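PDB 4I17: exported protein from Bacteroides fragilis, which is of unknown function but, as a tetratricopeptide (TPR) repeat protein, probably serves as a helical scaffold for binding other proteins. Local coordinates for residues Glu13-Leu18 with Glu28-Tyr33. Residues are numbered along the deposited sequence; the frame is centred on the assembly and turned at random. Where two conformers were deposited one is given.
Sequences EGNDAL and EKYSEY
Y30 lies against G14 where two neighbouring helices of this TPR protein, 7-19 and 23-36, pack as an antiparallel hairpin, and the pair illustrates how a residue without a side chain lets a large ring lie close to a neighbouring helix. The axes of segments 13-18 and 28-33 approach to 8.5 Å, their directions 154° apart, and the CA atoms of G14 and K29 come within 4.9 Å. With no side chain on G14, the Y30 ring settles over the backbone: G14 CA makes an off-centre CH-pi contact, 4.2 Å from the ring centroid. Beside it, K29 CB packs 3.6 Å from G14 N.

This tight, buried part contrasts with the looser polar margin formed by E13 and K29. The lysine chain bends at chi2, which carries CG and CD past E13 CB, the two side chains crossing at a slant, before NZ reaches E13 OE1 at 3.0 Å, approaching from above the carboxylate plane.

Beyond the glycine, L18 CD2 sits at the ring edge, 3.6 Å from Y30 OH, while T44 and C48 of helix 42-54 also touch the tyrosine. N15, whose amide is turned 66° from the ring, helps to hold the phenol: Y30 OH donates to N15 OD1 at 2.7 Å, in the carbonyl plane and onto a lone pair, with a C=O...O angle of 138°.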
ATOM      1  N   GLU A  13      15.095 -23.177  25.085  1.00 21.23           N
ATOM      2  CA  GLU A  13      13.865 -23.983  24.934  1.00 20.35           C
ATOM      3  C   GLU A  13      13.006 -23.423  23.786  1.00 23.10           C
ATOM      4  O   GLU A  13      12.438 -24.207  23.032  1.00 21.11           O
ATOM      5  CB  GLU A  13      13.042 -24.028  26.234  1.00 21.91           C
ATOM      6  CG  GLU A  13      13.703 -24.904  27.289  1.00 31.74           C
ATOM      7  CD  GLU A  13      13.152 -24.894  28.704  1.00 50.18           C
ATOM      8  OE1 GLU A  13      12.260 -24.068  29.010  1.00 39.59           O
ATOM      9  OE2 GLU A  13      13.647 -25.702  29.523  1.00 45.39           O
ATOM     10  N   GLY A  14      12.887 -22.089  23.693  1.00 18.83           N
ATOM     11  CA  GLY A  14      12.143 -21.449  22.598  1.00 16.77           C
ATOM     12  C   GLY A  14      12.794 -21.729  21.251  1.00 21.01           C
ATOM     13  O   GLY A  14      12.100 -22.040  20.279  1.00 19.28           O
ATOM     14  N   ASN A  15      14.148 -21.652  21.186  1.00 19.21           N
ATOM     15  CA  ASN A  15      14.899 -21.983  19.961  1.00 19.64           C
ATOM     16  C   ASN A  15      14.643 -23.426  19.554  1.00 23.03           C
ATOM     17  O   ASN A  15      14.441 -23.698  18.362  1.00 22.04           O
ATOM     18  CB  ASN A  15      16.394 -21.763  20.142  1.00 23.53           C
ATOM     19  CG  ASN A  15      16.812 -20.316  20.299  1.00 29.91           C
ATOM     20  OD1 ASN A  15      16.103 -19.386  19.928  1.00 28.48           O
ATOM     21  ND2 ASN A  15      18.008 -20.121  20.835  1.00 32.99           N
ATOM     22  N   ASP A  16      14.674 -24.364  20.524  1.00 20.86           N
ATOM     23  CA  ASP A  16      14.419 -25.788  20.232  1.00 21.66           C
ATOM     24  C   ASP A  16      13.013 -25.981  19.663  1.00 23.21           C
ATOM     25  O   ASP A  16      12.832 -26.713  18.683  1.00 24.18           O
ATOM     26  CB  ASP A  16      14.590 -26.647  21.504  1.00 23.93           C
ATOM     27  CG  ASP A  16      16.031 -26.762  21.983  1.00 39.37           C
ATOM     28  OD1 ASP A  16      16.949 -26.454  21.192  1.00 41.58           O
ATOM     29  OD2 ASP A  16      16.241 -27.176  23.153  1.00 44.02           O
ATOM     30  N   ALA A  17      12.022 -25.313  20.266  1.00 18.95           N
ATOM     31  CA  ALA A  17      10.642 -25.400  19.799  1.00 18.55           C
ATOM     32  C   ALA A  17      10.507 -24.837  18.391  1.00 20.89           C
ATOM     33  O   ALA A  17       9.869 -25.463  17.533  1.00 19.26           O
ATOM     34  CB  ALA A  17       9.714 -24.658  20.750  1.00 19.21           C
ATOM     35  N   LEU A  18      11.128 -23.679  18.123  1.00 19.24           N
ATOM     36  CA  LEU A  18      11.046 -23.059  16.788  1.00 20.66           C
ATOM     37  C   LEU A  18      11.660 -23.981  15.743  1.00 22.27           C
ATOM     38  O   LEU A  18      11.104 -24.150  14.658  1.00 22.78           O
ATOM     39  CB  LEU A  18      11.769 -21.688  16.801  1.00 20.98           C
ATOM     40  CG  LEU A  18      11.719 -20.861  15.541  1.00 25.90           C
ATOM     41  CD1 LEU A  18      10.292 -20.469  15.195  1.00 27.46           C
ATOM     42  CD2 LEU A  18      12.558 -19.622  15.684  1.00 25.34           C
ATOM     43  N   GLU A  28       5.495 -19.125  23.881  1.00 17.33           N
ATOM     44  CA  GLU A  28       5.430 -19.260  25.346  0.50 18.40           C
ATOM     45  C   GLU A  28       6.821 -18.993  25.980  1.00 21.38           C
ATOM     46  O   GLU A  28       6.951 -18.209  26.914  1.00 21.98           O
ATOM     47  CB  GLU A  28       4.940 -20.688  25.699  0.50 20.33           C
ATOM     48  CG  GLU A  28       4.880 -21.029  27.183  0.50 29.19           C
ATOM     49  CD  GLU A  28       5.334 -22.432  27.567  0.50 55.62           C
ATOM     50  OE1 GLU A  28       5.221 -23.361  26.732  0.50 42.45           O
ATOM     51  OE2 GLU A  28       5.800 -22.603  28.717  0.50 51.29           O
ATOM     52  N   LYS A  29       7.852 -19.666  25.460  1.00 17.44           N
ATOM     53  CA  LYS A  29       9.210 -19.575  26.010  1.00 17.41           C
ATOM     54  C   LYS A  29       9.848 -18.217  25.731  1.00 20.23           C
ATOM     55  O   LYS A  29      10.426 -17.619  26.639  1.00 19.65           O
ATOM     56  CB  LYS A  29      10.088 -20.689  25.438  1.00 17.97           C
ATOM     57  CG  LYS A  29       9.594 -22.093  25.773  1.00 20.17           C
ATOM     58  CD  LYS A  29       9.708 -22.388  27.253  1.00 21.98           C
ATOM     59  CE  LYS A  29       9.109 -23.748  27.578  1.00 31.38           C
ATOM     60  NZ  LYS A  29       9.236 -24.055  29.031  1.00 40.80           N
ATOM     61  N   TYR A  30       9.717 -17.710  24.493  1.00 17.11           N
ATOM     62  CA  TYR A  30      10.306 -16.417  24.155  1.00 16.41           C
ATOM     63  C   TYR A  30       9.613 -15.296  24.903  1.00 20.82           C
ATOM     64  O   TYR A  30      10.284 -14.353  25.310  1.00 20.26           O
ATOM     65  CB  TYR A  30      10.203 -16.134  22.653  1.00 17.14           C
ATOM     66  CG  TYR A  30      11.075 -16.959  21.733  1.00 19.21           C
ATOM     67  CD1 TYR A  30      12.309 -17.443  22.151  1.00 20.66           C
ATOM     68  CD2 TYR A  30      10.694 -17.194  20.414  1.00 20.07           C
ATOM     69  CE1 TYR A  30      13.158 -18.113  21.271  1.00 21.13           C
ATOM     70  CE2 TYR A  30      11.525 -17.881  19.533  1.00 20.25           C
ATOM     71  CZ  TYR A  30      12.737 -18.361  19.972  1.00 21.96           C
ATOM     72  OH  TYR A  30      13.548 -19.004  19.086  1.00 26.48           O
ATOM     73  N   SER A  31       8.267 -15.321  24.988  1.00 18.62           N
ATOM     74  CA  SER A  31       7.574 -14.211  25.667  1.00 19.82           C
ATOM     75  C   SER A  31       7.987 -14.136  27.142  1.00 21.99           C
ATOM     76  O   SER A  31       8.226 -13.042  27.641  1.00 21.89           O
ATOM     77  CB  SER A  31       6.060 -14.315  25.543  1.00 22.50           C
ATOM     78  OG  SER A  31       5.612 -15.547  26.071  1.00 27.26           O
ATOM     79  N   GLU A  32       8.164 -15.290  27.793  1.00 19.57           N
ATOM     80  CA  GLU A  32       8.603 -15.332  29.192  1.00 20.58           C
ATOM     81  C   GLU A  32      10.045 -14.851  29.302  1.00 24.20           C
ATOM     82  O   GLU A  32      10.350 -14.059  30.179  1.00 24.46           O
ATOM     83  CB  GLU A  32       8.454 -16.752  29.771  1.00 23.32           C
ATOM     84  CG  GLU A  32       8.655 -16.812  31.284  1.00 35.65           C
ATOM     85  CD  GLU A  32       7.743 -15.969  32.167  1.00 70.04           C
ATOM     86  OE1 GLU A  32       6.577 -15.720  31.779  1.00 70.75           O
ATOM     87  OE2 GLU A  32       8.189 -15.592  33.276  1.00 69.56           O
ATOM     88  N   TYR A  33      10.915 -15.280  28.385  1.00 19.92           N
ATOM     89  CA  TYR A  33      12.319 -14.841  28.379  1.00 20.22           C
ATOM     90  C   TYR A  33      12.410 -13.326  28.239  1.00 23.60           C
ATOM     91  O   TYR A  33      13.137 -12.688  29.006  1.00 23.28           O
ATOM     92  CB  TYR A  33      13.040 -15.546  27.225  1.00 20.92           C
ATOM     93  CG  TYR A  33      14.313 -14.868  26.787  1.00 23.94           C
ATOM     94  CD1 TYR A  33      15.482 -14.990  27.528  1.00 27.23           C
ATOM     95  CD2 TYR A  33      14.376 -14.183  25.573  1.00 25.74           C
ATOM     96  CE1 TYR A  33      16.672 -14.393  27.107  1.00 29.78           C
ATOM     97  CE2 TYR A  33      15.557 -13.584  25.144  1.00 27.72           C
ATOM     98  CZ  TYR A  33      16.703 -13.705  25.906  1.00 32.22           C
ATOM     99  OH  TYR A  33      17.863 -13.134  25.461  1.00 33.76           O
TER